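Long-range contacts in C-glycoside 3-oxidase (Microbacterium trichothecenolyticum, PDB 7DVE), which oxidises the C3 hydroxyl of the sugar in C-glycosides such as isoorientin and mangiferin, using bound FAD and reducing oxygen to hydrogen peroxide: residues A[273-278]-A[443-448]; A[267-272]-A[474-479]; A[291-296]-A[380-385]; A[97-102]-A[114-119]. All blocks are in the same frame, centred on the assembly; numbering follows the deposited sequence.

Interaction 1 of 4, residues A[273-278]-A[443-448]; sequences DALRTP and LHYQGT. With FAD (flavin-adenine dinucleotide), chain C.
With its first torsion at 52°, Thr448 tucks OG1 between its own backbone N and carbonyl carbon, and from there OG1 donates to Ala274 O at a short 2.5 Å, in the carbonyl plane and on a lone pair. The bond ties the capped entrance of helix 276-283 to the loop bearing His444, in the FAD-binding core of this GMC oxidoreductase. Ala274 suits the spot because its small CB can press on Tyr445 O, 3.1 Å away. Beside it Leu275 CD1 meets Tyr445 CD2 at 3.9 Å; the Tyr445 hydroxyl is anchored by Gly440 O and Ala116 N. Asp273 OD1 caps the helix by accepting from Leu275 N and Arg276 N, while its OD2 is gripped by Arg276 NE and NH2. That grip helps hold the guanidinium with one face over the FAD, NH2 coming within 3.3 Å of C2B. His444, inferred to be the proton acceptor, is held at ND1 by Gln298 and places NE2 3.8 Å from FAD N1.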
# COMPACT_ATOMS: atom_id res chain seq x y z
N ASP A 273 -0.19 8.86 -0.81
CA ASP A 273 0.84 7.95 -0.32
C ASP A 273 1.59 8.62 0.83
O ASP A 273 1.40 9.82 1.05
CB ASP A 273 1.80 7.41 -1.43
CG ASP A 273 2.91 8.42 -1.88
OD1 ASP A 273 3.50 9.20 -1.08
OD2 ASP A 273 3.21 8.39 -3.10
N ALA A 274 2.41 7.86 1.55
CA ALA A 274 3.00 8.34 2.80
C ALA A 274 4.05 9.43 2.63
O ALA A 274 4.47 10.02 3.65
CB ALA A 274 3.63 7.17 3.56
N LEU A 275 4.53 9.71 1.42
CA LEU A 275 5.50 10.79 1.29
C LEU A 275 4.98 11.98 0.52
O LEU A 275 5.36 13.11 0.84
CB LEU A 275 6.79 10.31 0.63
CG LEU A 275 7.35 9.03 1.24
CD1 LEU A 275 8.11 8.27 0.19
CD2 LEU A 275 8.20 9.30 2.48
N ARG A 276 4.08 11.77 -0.45
CA ARG A 276 3.54 12.90 -1.19
C ARG A 276 2.40 13.59 -0.45
O ARG A 276 2.15 14.77 -0.71
CB ARG A 276 3.10 12.45 -2.58
CG ARG A 276 4.26 12.18 -3.51
CD ARG A 276 3.80 11.90 -4.91
NE ARG A 276 3.40 10.50 -5.03
CZ ARG A 276 3.03 9.91 -6.16
NH1 ARG A 276 2.88 10.59 -7.28
NH2 ARG A 276 2.81 8.59 -6.16
N THR A 277 1.75 12.89 0.49
CA THR A 277 0.76 13.53 1.36
C THR A 277 1.40 14.55 2.29
O THR A 277 0.93 15.71 2.31
CB THR A 277 -0.01 12.45 2.15
OG1 THR A 277 -0.79 11.65 1.25
CG2 THR A 277 -0.92 13.07 3.20
N PRO A 278 2.45 14.22 3.06
CA PRO A 278 3.18 15.29 3.77
C PRO A 278 3.71 16.36 2.83
O PRO A 278 3.72 17.54 3.20
CB PRO A 278 4.33 14.56 4.48
CG PRO A 278 3.95 13.13 4.48
CD PRO A 278 3.06 12.90 3.29
N LEU A 443 8.22 -1.09 0.09
CA LEU A 443 7.18 -0.19 -0.38
C LEU A 443 6.06 0.00 0.64
O LEU A 443 4.97 0.42 0.27
CB LEU A 443 6.58 -0.64 -1.70
CG LEU A 443 7.57 -1.15 -2.74
CD1 LEU A 443 6.83 -2.07 -3.68
CD2 LEU A 443 8.22 0.01 -3.48
N HIS A 444 6.33 -0.31 1.90
CA HIS A 444 5.41 -0.10 3.02
C HIS A 444 5.96 1.04 3.87
O HIS A 444 6.83 0.82 4.72
CB HIS A 444 5.26 -1.38 3.84
CG HIS A 444 4.89 -2.58 3.03
ND1 HIS A 444 4.97 -3.86 3.53
CD2 HIS A 444 4.39 -2.70 1.78
CE1 HIS A 444 4.57 -4.72 2.61
NE2 HIS A 444 4.20 -4.04 1.54
N TYR A 445 5.49 2.25 3.63
CA TYR A 445 5.97 3.42 4.36
C TYR A 445 4.83 3.93 5.25
O TYR A 445 3.76 4.31 4.75
CB TYR A 445 6.47 4.51 3.40
CG TYR A 445 7.31 3.98 2.22
CD1 TYR A 445 8.25 2.96 2.38
CD2 TYR A 445 7.15 4.52 0.95
CE1 TYR A 445 8.99 2.47 1.29
CE2 TYR A 445 7.87 4.05 -0.12
CZ TYR A 445 8.78 3.03 0.03
OH TYR A 445 9.48 2.59 -1.08
N GLN A 446 5.06 3.92 6.56
CA GLN A 446 4.05 4.27 7.53
C GLN A 446 4.49 5.50 8.32
O GLN A 446 5.65 5.93 8.26
CB GLN A 446 3.78 3.10 8.49
CG GLN A 446 3.11 1.85 7.86
CD GLN A 446 4.03 1.08 6.93
OE1 GLN A 446 3.62 0.68 5.84
NE2 GLN A 446 5.29 0.85 7.36
N GLY A 447 3.53 6.06 9.07
CA GLY A 447 3.84 6.89 10.21
C GLY A 447 3.99 8.37 9.94
O GLY A 447 3.98 9.14 10.89
N THR A 448 4.10 8.80 8.68
CA THR A 448 4.45 10.19 8.42
C THR A 448 3.30 11.15 8.71
O THR A 448 3.54 12.36 8.84
CB THR A 448 4.90 10.38 6.97
OG1 THR A 448 3.91 9.83 6.11
CG2 THR A 448 6.24 9.69 6.72
PA FAD C . -0.93 4.86 -3.49
O1A FAD C . 0.46 5.32 -3.77
O2A FAD C . -1.27 3.44 -3.75
O5B FAD C . -1.82 5.87 -4.37
C5B FAD C . -1.66 7.28 -4.18
C4B FAD C . -2.03 8.01 -5.44
O4B FAD C . -1.91 9.43 -5.13
C3B FAD C . -1.01 7.74 -6.56
O3B FAD C . -1.73 7.32 -7.74
C2B FAD C . -0.41 9.14 -6.77
O2B FAD C . -0.11 9.40 -8.14
C1B FAD C . -1.54 10.06 -6.34
N9A FAD C . -1.02 11.44 -6.02
C8A FAD C . 0.01 11.63 -5.18
N7A FAD C . 0.24 12.94 -5.08
C5A FAD C . -0.64 13.58 -5.87
C6A FAD C . -0.83 14.88 -6.10
N6A FAD C . -0.01 15.72 -5.46
N1A FAD C . -1.79 15.33 -6.93
C2A FAD C . -2.61 14.39 -7.56
N3A FAD C . -2.40 13.03 -7.29
C4A FAD C . -1.42 12.65 -6.45
N1 FAD C . 0.84 -3.72 -0.17
C2 FAD C . 0.22 -4.67 0.62
O2 FAD C . -0.47 -4.28 1.56
N3 FAD C . 0.39 -6.04 0.35
C4 FAD C . 1.16 -6.45 -0.76
O4 FAD C . 1.29 -7.65 -1.00
C4X FAD C . 1.78 -5.48 -1.54
N5 FAD C . 2.58 -5.80 -2.59
C5X FAD C . 3.05 -4.81 -3.41
C6 FAD C . 3.77 -5.13 -4.58
C7 FAD C . 4.21 -4.15 -5.46
C7M FAD C . 4.98 -4.54 -6.75
C8 FAD C . 3.94 -2.81 -5.18
C8M FAD C . 4.43 -1.72 -6.15
C9 FAD C . 3.24 -2.48 -4.01
C9A FAD C . 2.80 -3.47 -3.12
N10 FAD C . 2.14 -3.16 -1.98
C10 FAD C . 1.60 -4.13 -1.23
C1' FAD C . 1.94 -1.76 -1.52
C2' FAD C . 0.58 -1.14 -1.88
O2' FAD C . 0.52 -0.98 -3.31
C3' FAD C . 0.38 0.22 -1.13
O3' FAD C . 0.41 0.00 0.29
C4' FAD C . -0.98 0.84 -1.44
O4' FAD C . -1.11 1.03 -2.84
C5' FAD C . -1.13 2.21 -0.72
O5' FAD C . -2.32 2.89 -1.19
P FAD C . -2.51 4.49 -1.13
O1P FAD C . -3.71 4.94 -1.88
O2P FAD C . -2.39 4.84 0.31
O3P FAD C . -1.32 5.19 -1.97

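Interaction 2 of 4, residues A[267-272]-A[474-479]; sequences FVVVAA and FVAGNG. With FAD (flavin-adenine dinucleotide), chain C.
Phe267 and Phe474 lie side by side: the strands run parallel and both residues carry CG opposite the carbonyl carbon (chi1 -61° and -67°), so the rings point the same way. CE1 of Phe474 meets the edge of the Phe267 ring in its plane, 3.7 Å from CD2. Next along, Val269, on the same face as the Phe474 side chain, runs obliquely across its base, CG2 4.0 Å from Phe474 CB. Ile504 of helix 490-510 packs on all three of these side chains. Val270 and Val475 point to the other face, where both rest on Thr277 of helix 276-283; beta-branched residues suit such extended backbone. Between the strands, Phe474 N donates to Val268 O (2.7 Å) and Val270 N to Phe474 O (2.8 Å). Just past the strands come small residues: Ala271 CB and Ala476 CB touch at 3.7 Å beside Ala20 of helix 19-31, and Gly477, having no side chain, lets its CA come 3.5 Å from FAD O2P. Asn478 then extends ND2 to FAD O3', donating across 2.8 Å. Parallel strands whose C-terminal ends open onto a dinucleotide are the hallmark of the Rossmann-type FAD-binding domain, and here 473-475 is an outermost strand of that sheet.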
# COMPACT_ATOMS: atom_id res chain seq x y z
N PHE A 267 -14.68 19.48 2.52
CA PHE A 267 -13.86 18.37 2.97
C PHE A 267 -12.75 18.13 1.96
O PHE A 267 -12.99 18.14 0.75
CB PHE A 267 -14.69 17.10 3.17
CG PHE A 267 -15.77 17.25 4.20
CD1 PHE A 267 -17.03 17.70 3.84
CD2 PHE A 267 -15.52 16.94 5.53
CE1 PHE A 267 -18.02 17.85 4.80
CE2 PHE A 267 -16.51 17.09 6.49
CZ PHE A 267 -17.76 17.54 6.12
N VAL A 268 -11.54 17.94 2.46
CA VAL A 268 -10.39 17.59 1.63
C VAL A 268 -9.73 16.36 2.23
O VAL A 268 -9.36 16.36 3.41
CB VAL A 268 -9.38 18.75 1.50
CG1 VAL A 268 -8.16 18.30 0.67
CG2 VAL A 268 -10.05 19.94 0.87
N VAL A 269 -9.62 15.30 1.44
CA VAL A 269 -8.98 14.07 1.86
C VAL A 269 -7.74 13.94 1.01
O VAL A 269 -7.82 13.96 -0.23
CB VAL A 269 -9.91 12.86 1.71
CG1 VAL A 269 -9.27 11.58 2.28
CG2 VAL A 269 -11.27 13.13 2.36
N VAL A 270 -6.57 13.89 1.65
CA VAL A 270 -5.31 13.71 0.94
C VAL A 270 -4.87 12.27 1.17
O VAL A 270 -4.56 11.87 2.30
CB VAL A 270 -4.23 14.71 1.39
CG1 VAL A 270 -2.98 14.49 0.58
CG2 VAL A 270 -4.71 16.14 1.21
N ALA A 271 -4.88 11.49 0.10
CA ALA A 271 -4.46 10.10 0.11
C ALA A 271 -3.42 9.96 -1.00
O ALA A 271 -3.62 9.27 -2.01
CB ALA A 271 -5.65 9.16 -0.09
N ALA A 272 -2.29 10.64 -0.82
CA ALA A 272 -1.30 10.77 -1.87
C ALA A 272 -0.07 9.90 -1.65
O ALA A 272 0.96 10.13 -2.28
CB ALA A 272 -0.91 12.24 -2.01
N PHE A 474 -8.36 15.82 5.87
CA PHE A 474 -8.22 14.42 6.25
C PHE A 474 -7.03 13.82 5.54
O PHE A 474 -6.67 14.25 4.44
CB PHE A 474 -9.50 13.61 5.92
CG PHE A 474 -10.70 14.01 6.74
CD1 PHE A 474 -11.45 15.13 6.39
CD2 PHE A 474 -11.08 13.28 7.86
CE1 PHE A 474 -12.54 15.51 7.16
CE2 PHE A 474 -12.17 13.66 8.62
CZ PHE A 474 -12.90 14.78 8.27
N VAL A 475 -6.43 12.81 6.15
CA VAL A 475 -5.32 12.09 5.55
C VAL A 475 -5.67 10.60 5.52
O VAL A 475 -6.51 10.13 6.28
CB VAL A 475 -3.99 12.35 6.29
CG1 VAL A 475 -3.52 13.78 6.04
CG2 VAL A 475 -4.16 12.10 7.79
N ALA A 476 -5.01 9.87 4.63
CA ALA A 476 -5.40 8.50 4.36
C ALA A 476 -4.23 7.75 3.76
O ALA A 476 -3.53 8.29 2.90
CB ALA A 476 -6.59 8.44 3.39
N GLY A 477 -4.02 6.52 4.22
CA GLY A 477 -3.10 5.57 3.67
C GLY A 477 -2.23 4.99 4.75
O GLY A 477 -2.47 5.18 5.95
N ASN A 478 -1.18 4.29 4.32
CA ASN A 478 -0.22 3.69 5.23
C ASN A 478 0.42 4.74 6.14
O ASN A 478 0.79 4.42 7.27
CB ASN A 478 0.84 2.94 4.43
CG ASN A 478 0.21 2.03 3.36
OD1 ASN A 478 -0.87 1.49 3.56
ND2 ASN A 478 0.87 1.90 2.23
N GLY A 479 0.55 5.98 5.66
CA GLY A 479 1.09 7.07 6.47
C GLY A 479 0.32 7.33 7.76
O GLY A 479 0.86 7.98 8.66
PA FAD C . -0.93 4.86 -3.49
O1A FAD C . 0.46 5.32 -3.77
O2A FAD C . -1.27 3.44 -3.75
O5B FAD C . -1.82 5.87 -4.37
C5B FAD C . -1.66 7.28 -4.18
C4B FAD C . -2.03 8.01 -5.44
O4B FAD C . -1.91 9.43 -5.13
C3B FAD C . -1.01 7.74 -6.56
O3B FAD C . -1.73 7.32 -7.74
C2B FAD C . -0.41 9.14 -6.77
O2B FAD C . -0.11 9.40 -8.14
C1B FAD C . -1.54 10.06 -6.34
N9A FAD C . -1.02 11.44 -6.02
C8A FAD C . 0.01 11.63 -5.18
N7A FAD C . 0.24 12.94 -5.08
C5A FAD C . -0.64 13.58 -5.87
C6A FAD C . -0.83 14.88 -6.10
N6A FAD C . -0.01 15.72 -5.46
N1A FAD C . -1.79 15.33 -6.93
C2A FAD C . -2.61 14.39 -7.56
N3A FAD C . -2.40 13.03 -7.29
C4A FAD C . -1.42 12.65 -6.45
N1 FAD C . 0.84 -3.72 -0.17
C2 FAD C . 0.22 -4.67 0.62
O2 FAD C . -0.47 -4.28 1.56
N3 FAD C . 0.39 -6.04 0.35
C4 FAD C . 1.16 -6.45 -0.76
O4 FAD C . 1.29 -7.65 -1.00
C4X FAD C . 1.78 -5.48 -1.54
N5 FAD C . 2.58 -5.80 -2.59
C5X FAD C . 3.05 -4.81 -3.41
C6 FAD C . 3.77 -5.13 -4.58
C7 FAD C . 4.21 -4.15 -5.46
C7M FAD C . 4.98 -4.54 -6.75
C8 FAD C . 3.94 -2.81 -5.18
C8M FAD C . 4.43 -1.72 -6.15
C9 FAD C . 3.24 -2.48 -4.01
C9A FAD C . 2.80 -3.47 -3.12
N10 FAD C . 2.14 -3.16 -1.98
C10 FAD C . 1.60 -4.13 -1.23
C1' FAD C . 1.94 -1.76 -1.52
C2' FAD C . 0.58 -1.14 -1.88
O2' FAD C . 0.52 -0.98 -3.31
C3' FAD C . 0.38 0.22 -1.13
O3' FAD C . 0.41 0.00 0.29
C4' FAD C . -0.98 0.84 -1.44
O4' FAD C . -1.11 1.03 -2.84
C5' FAD C . -1.13 2.21 -0.72
O5' FAD C . -2.32 2.89 -1.19
P FAD C . -2.51 4.49 -1.13
O1P FAD C . -3.71 4.94 -1.88
O2P FAD C . -2.39 4.84 0.31
O3P FAD C . -1.32 5.19 -1.97

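Interaction 3 of 4, residues A[291-296]-A[380-385]; sequences LGRYLN and SDRVAF
A loop clipped onto a strand by its backbone, roofed by two stacked arginines, is what joins Gly292, Arg293 and Leu295 to Asp381, Arg382 and Val383; it lies on the outer side of the fold, the Leu295 side chain about 12 Å from the FAD. Two bonds make the clip. Val383 N donates to Gly292 O over 3.0 Å and Leu295 N to Asp381 O over 2.9 Å, each donor standing above the plane of its carbonyl. The positive phi of Gly292 (77°) suits glycine, and the missing side chain leaves room for the Val383 carbonyl O, with Val383 CG1 3.7 Å from Gly292 CA. The strand concerned, 382-386, pairs with 396-401 in a two-stranded antiparallel sheet, and the loop 291-296 is fastened beside this pair. Leu295 faces it, CD2 3.7 Å from Arg382 C and its side chain also meeting Leu400. Above, Arg382 places CG between its backbone N and carbonyl carbon (chi1 58°) and then runs extended beside Arg293, bringing the guanidinium groups flat against each other, planes 5° and centres 4.1 Å apart. Both residues are partly exposed, so solvent probably screens the like charges; Arg293 NH1 also donates to Ala379 O, and Ala384 CB covers the opposite face of the Arg382 guanidinium. On the other flank a water donates to both Leu295 O and Asp381 OD2, the carboxylate also forming a salt bridge with Lys375.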
# COMPACT_ATOMS: atom_id res chain seq x y z
N LEU A 291 4.48 16.20 11.15
CA LEU A 291 4.36 16.01 9.71
C LEU A 291 5.65 15.45 9.11
O LEU A 291 6.73 16.02 9.30
CB LEU A 291 4.00 17.33 9.04
CG LEU A 291 3.82 17.25 7.52
CD1 LEU A 291 2.44 16.71 7.18
CD2 LEU A 291 4.07 18.58 6.86
N GLY A 292 5.55 14.34 8.40
CA GLY A 292 6.70 13.70 7.81
C GLY A 292 7.56 12.91 8.77
O GLY A 292 8.34 12.07 8.31
N ARG A 293 7.45 13.14 10.07
CA ARG A 293 8.26 12.47 11.07
C ARG A 293 7.70 11.08 11.41
O ARG A 293 6.56 10.75 11.07
CB ARG A 293 8.35 13.32 12.33
CG ARG A 293 9.21 14.57 12.20
CD ARG A 293 9.32 15.32 13.52
NE ARG A 293 10.24 16.44 13.42
CZ ARG A 293 11.56 16.32 13.50
NH1 ARG A 293 12.13 15.14 13.68
NH2 ARG A 293 12.32 17.40 13.41
N TYR A 294 8.52 10.27 12.09
CA TYR A 294 8.18 8.92 12.54
C TYR A 294 8.01 7.97 11.36
O TYR A 294 7.41 6.90 11.48
CB TYR A 294 6.94 8.90 13.48
CG TYR A 294 7.03 9.98 14.56
CD1 TYR A 294 7.91 9.86 15.64
CD2 TYR A 294 6.29 11.15 14.45
CE1 TYR A 294 8.03 10.88 16.60
CE2 TYR A 294 6.41 12.17 15.38
CZ TYR A 294 7.28 12.03 16.46
OH TYR A 294 7.38 13.06 17.38
N LEU A 295 8.58 8.37 10.22
CA LEU A 295 8.59 7.59 8.98
C LEU A 295 9.23 6.22 9.21
O LEU A 295 10.33 6.11 9.75
CB LEU A 295 9.40 8.35 7.92
CG LEU A 295 9.86 7.65 6.62
CD1 LEU A 295 8.71 7.04 5.91
CD2 LEU A 295 10.62 8.58 5.69
N ASN A 296 8.56 5.17 8.74
CA ASN A 296 9.16 3.85 8.89
C ASN A 296 8.88 2.96 7.68
O ASN A 296 7.74 2.86 7.21
CB ASN A 296 8.72 3.15 10.19
CG ASN A 296 7.19 3.03 10.33
OD1 ASN A 296 6.63 1.92 10.26
ND2 ASN A 296 6.52 4.16 10.59
N SER A 380 13.62 11.19 14.31
CA SER A 380 14.47 11.71 13.25
C SER A 380 14.30 10.97 11.93
O SER A 380 14.73 11.48 10.89
CB SER A 380 15.94 11.66 13.67
OG SER A 380 16.30 10.33 13.95
N ASP A 381 13.70 9.79 11.95
CA ASP A 381 13.31 9.13 10.70
C ASP A 381 12.17 9.94 10.09
O ASP A 381 11.05 9.89 10.60
CB ASP A 381 12.88 7.69 10.96
CG ASP A 381 14.03 6.79 11.44
OD1 ASP A 381 15.21 7.08 11.15
OD2 ASP A 381 13.75 5.77 12.12
N ARG A 382 12.44 10.67 9.01
CA ARG A 382 11.41 11.55 8.48
C ARG A 382 11.65 11.85 7.01
O ARG A 382 12.71 11.57 6.45
CB ARG A 382 11.36 12.87 9.24
CG ARG A 382 12.68 13.62 9.21
CD ARG A 382 12.65 14.68 10.24
NE ARG A 382 13.57 15.75 9.94
CZ ARG A 382 13.22 17.03 9.81
NH1 ARG A 382 11.95 17.41 9.82
NH2 ARG A 382 14.18 17.95 9.67
N VAL A 383 10.63 12.44 6.39
CA VAL A 383 10.76 13.10 5.10
C VAL A 383 10.66 14.61 5.32
O VAL A 383 9.69 15.09 5.90
CB VAL A 383 9.71 12.62 4.08
CG1 VAL A 383 8.32 12.66 4.67
CG2 VAL A 383 9.79 13.45 2.81
N ALA A 384 11.68 15.35 4.87
CA ALA A 384 11.77 16.80 4.95
C ALA A 384 11.67 17.40 3.55
O ALA A 384 11.90 16.72 2.55
CB ALA A 384 13.08 17.23 5.62
N PHE A 385 11.36 18.69 3.49
CA PHE A 385 11.06 19.33 2.22
C PHE A 385 11.86 20.61 2.06
O PHE A 385 12.21 21.27 3.04
CB PHE A 385 9.56 19.61 2.08
CG PHE A 385 8.73 18.38 2.18
CD1 PHE A 385 8.65 17.50 1.11
CD2 PHE A 385 8.07 18.07 3.36
CE1 PHE A 385 7.90 16.35 1.22
CE2 PHE A 385 7.33 16.92 3.46
CZ PHE A 385 7.25 16.06 2.39
O HOH W 1 11.14 5.33 12.39

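Interaction 4 of 4, residues A[97-102]-A[114-119]; sequences TYLLES and VAAFSS. With FAD (flavin-adenine dinucleotide), chain C.
The CB of Phe117 presses onto one face of the Tyr98 ring, 3.9 Å from its centroid, a CH-pi contact; the two rings lie obliquely, planes 38° apart. Tyr98 offers this face because CG sits between its backbone N and carbonyl carbon (chi1 62°), bending the ring back across the neighbouring chain. Leu100 is a second bump, meeting the Phe117 ring at its rim, Leu100 CD2 3.7 Å from Phe117 CE1, about a right angle away from the tyrosine. The backbones form a short, weakly bonded antiparallel pair of strands, 98-99 with 116-117, in which Tyr98 and Phe117 are the hydrogen-bonded pair, each N donating to the other's O at 2.9 Å. On the reverse face the branched end of Leu99 fills a hollow lined by the Ala115 carbonyl (CD2 to Ala115 O 3.5 Å) and the small Ala116 CB (3.8 Å), with Val114 at the side. A water accepting from Leu100 N and donating to Ala115 O bridges the chains where they diverge. At the cofactor end Thr97 CG2 abuts Ser118 OG, which is bonded to Gly96 O. Ser118, an FAD-binding residue, brings its O within 3.3 Å of FAD O2B, and Arg276 donates to the same carbonyl.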
# COMPACT_ATOMS: atom_id res chain seq x y z
N THR A 97 6.79 1.65 -11.14
CA THR A 97 7.16 2.55 -10.06
C THR A 97 8.39 3.35 -10.46
O THR A 97 9.07 3.04 -11.43
CB THR A 97 7.44 1.80 -8.75
OG1 THR A 97 8.70 1.13 -8.86
CG2 THR A 97 6.36 0.80 -8.45
N TYR A 98 8.68 4.40 -9.69
CA TYR A 98 9.90 5.18 -9.88
C TYR A 98 10.49 5.55 -8.54
O TYR A 98 9.81 5.55 -7.50
CB TYR A 98 9.65 6.44 -10.73
CG TYR A 98 8.68 7.44 -10.14
CD1 TYR A 98 7.30 7.18 -10.12
CD2 TYR A 98 9.12 8.67 -9.63
CE1 TYR A 98 6.42 8.08 -9.61
CE2 TYR A 98 8.23 9.58 -9.12
CZ TYR A 98 6.88 9.28 -9.10
OH TYR A 98 5.98 10.17 -8.59
N LEU A 99 11.78 5.86 -8.56
CA LEU A 99 12.54 6.17 -7.36
C LEU A 99 12.76 7.66 -7.26
O LEU A 99 12.56 8.41 -8.22
CB LEU A 99 13.90 5.45 -7.37
CG LEU A 99 13.89 3.93 -7.56
CD1 LEU A 99 15.28 3.38 -7.47
CD2 LEU A 99 13.02 3.28 -6.52
N LEU A 100 13.18 8.11 -6.08
CA LEU A 100 13.72 9.45 -5.98
C LEU A 100 14.99 9.55 -6.81
O LEU A 100 15.80 8.61 -6.87
CB LEU A 100 14.03 9.80 -4.52
CG LEU A 100 12.83 10.09 -3.61
CD1 LEU A 100 13.31 10.41 -2.20
CD2 LEU A 100 12.04 11.25 -4.18
N GLU A 101 15.18 10.69 -7.48
CA GLU A 101 16.42 10.92 -8.20
C GLU A 101 17.55 11.35 -7.27
O GLU A 101 18.72 11.08 -7.56
CB GLU A 101 16.20 11.95 -9.29
CG GLU A 101 16.17 11.32 -10.67
CD GLU A 101 15.42 12.16 -11.69
OE1 GLU A 101 14.20 12.37 -11.52
OE2 GLU A 101 16.08 12.59 -12.67
N SER A 102 17.22 12.03 -6.18
CA SER A 102 18.18 12.41 -5.15
C SER A 102 17.41 12.64 -3.85
O SER A 102 16.18 12.54 -3.82
CB SER A 102 18.97 13.66 -5.56
OG SER A 102 18.11 14.60 -6.18
N VAL A 114 15.83 2.87 -2.19
CA VAL A 114 14.82 2.53 -3.20
C VAL A 114 13.39 2.86 -2.76
O VAL A 114 12.43 2.19 -3.17
CB VAL A 114 14.93 1.04 -3.60
CG1 VAL A 114 16.27 0.77 -4.30
CG2 VAL A 114 14.72 0.12 -2.39
N ALA A 115 13.21 3.89 -1.94
CA ALA A 115 11.88 4.48 -1.76
C ALA A 115 11.26 4.77 -3.12
O ALA A 115 11.89 5.43 -3.95
CB ALA A 115 11.97 5.77 -0.94
N ALA A 116 10.03 4.28 -3.35
CA ALA A 116 9.42 4.31 -4.67
C ALA A 116 8.01 4.88 -4.62
O ALA A 116 7.41 5.04 -3.55
CB ALA A 116 9.42 2.92 -5.31
N PHE A 117 7.48 5.19 -5.81
CA PHE A 117 6.17 5.77 -6.01
C PHE A 117 5.56 5.19 -7.28
O PHE A 117 6.27 4.65 -8.13
CB PHE A 117 6.22 7.30 -6.17
CG PHE A 117 7.16 7.99 -5.22
CD1 PHE A 117 8.50 8.14 -5.54
CD2 PHE A 117 6.69 8.51 -4.03
CE1 PHE A 117 9.35 8.76 -4.69
CE2 PHE A 117 7.56 9.16 -3.15
CZ PHE A 117 8.89 9.28 -3.50
N SER A 118 4.24 5.34 -7.41
CA SER A 118 3.50 5.11 -8.66
C SER A 118 2.60 6.32 -8.93
O SER A 118 2.00 6.86 -8.01
CB SER A 118 2.61 3.85 -8.61
OG SER A 118 3.39 2.66 -8.59
N SER A 119 2.50 6.72 -10.19
CA SER A 119 1.67 7.87 -10.57
C SER A 119 0.73 7.40 -11.68
O SER A 119 1.12 7.38 -12.85
CB SER A 119 2.52 9.04 -11.03
OG SER A 119 3.04 9.75 -9.91
PA FAD C . -0.93 4.86 -3.49
O1A FAD C . 0.46 5.32 -3.77
O2A FAD C . -1.27 3.44 -3.75
O5B FAD C . -1.82 5.87 -4.37
C5B FAD C . -1.66 7.28 -4.18
C4B FAD C . -2.03 8.01 -5.44
O4B FAD C . -1.91 9.43 -5.13
C3B FAD C . -1.01 7.74 -6.56
O3B FAD C . -1.73 7.32 -7.74
C2B FAD C . -0.41 9.14 -6.77
O2B FAD C . -0.11 9.40 -8.14
C1B FAD C . -1.54 10.06 -6.34
N9A FAD C . -1.02 11.44 -6.02
C8A FAD C . 0.01 11.63 -5.18
N7A FAD C . 0.24 12.94 -5.08
C5A FAD C . -0.64 13.58 -5.87
C6A FAD C . -0.83 14.88 -6.10
N6A FAD C . -0.01 15.72 -5.46
N1A FAD C . -1.79 15.33 -6.93
C2A FAD C . -2.61 14.39 -7.56
N3A FAD C . -2.40 13.03 -7.29
C4A FAD C . -1.42 12.65 -6.45
N1 FAD C . 0.84 -3.72 -0.17
C2 FAD C . 0.22 -4.67 0.62
O2 FAD C . -0.47 -4.28 1.56
N3 FAD C . 0.39 -6.04 0.35
C4 FAD C . 1.16 -6.45 -0.76
O4 FAD C . 1.29 -7.65 -1.00
C4X FAD C . 1.78 -5.48 -1.54
N5 FAD C . 2.58 -5.80 -2.59
C5X FAD C . 3.05 -4.81 -3.41
C6 FAD C . 3.77 -5.13 -4.58
C7 FAD C . 4.21 -4.15 -5.46
C7M FAD C . 4.98 -4.54 -6.75
C8 FAD C . 3.94 -2.81 -5.18
C8M FAD C . 4.43 -1.72 -6.15
C9 FAD C . 3.24 -2.48 -4.01
C9A FAD C . 2.80 -3.47 -3.12
N10 FAD C . 2.14 -3.16 -1.98
C10 FAD C . 1.60 -4.13 -1.23
C1' FAD C . 1.94 -1.76 -1.52
C2' FAD C . 0.58 -1.14 -1.88
O2' FAD C . 0.52 -0.98 -3.31
C3' FAD C . 0.38 0.22 -1.13
O3' FAD C . 0.41 0.00 0.29
C4' FAD C . -0.98 0.84 -1.44
O4' FAD C . -1.11 1.03 -2.84
C5' FAD C . -1.13 2.21 -0.72
O5' FAD C . -2.32 2.89 -1.19
P FAD C . -2.51 4.49 -1.13
O1P FAD C . -3.71 4.94 -1.88
O2P FAD C . -2.39 4.84 0.31
O3P FAD C . -1.32 5.19 -1.97
O HOH W 2 14.33 6.53 -4.08

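Overall arrangement
From the N terminus, interaction 4 closes first, joining 97-102 to 114-119 across an eleven-residue loop before any other contact opens. The remaining three nest like brackets: strand 267-270 opens interaction 2, the entrance of helix 276-283 opens interaction 1, and the loop 291-296 opens interaction 3. They close in reverse order, at 380-385, 443-448 and 474-479. Interaction 1 touches all three others: Thr277 OG1 bonds Ala272 N of interaction 2, Thr448 O accepts from Gly292 N of interaction 3, and Arg276 reaches Ser119 of interaction 4. Interactions 1, 2 and 4 also meet FAD, whereas interaction 3 ties the outer strand pair 382-386/396-401 to this core.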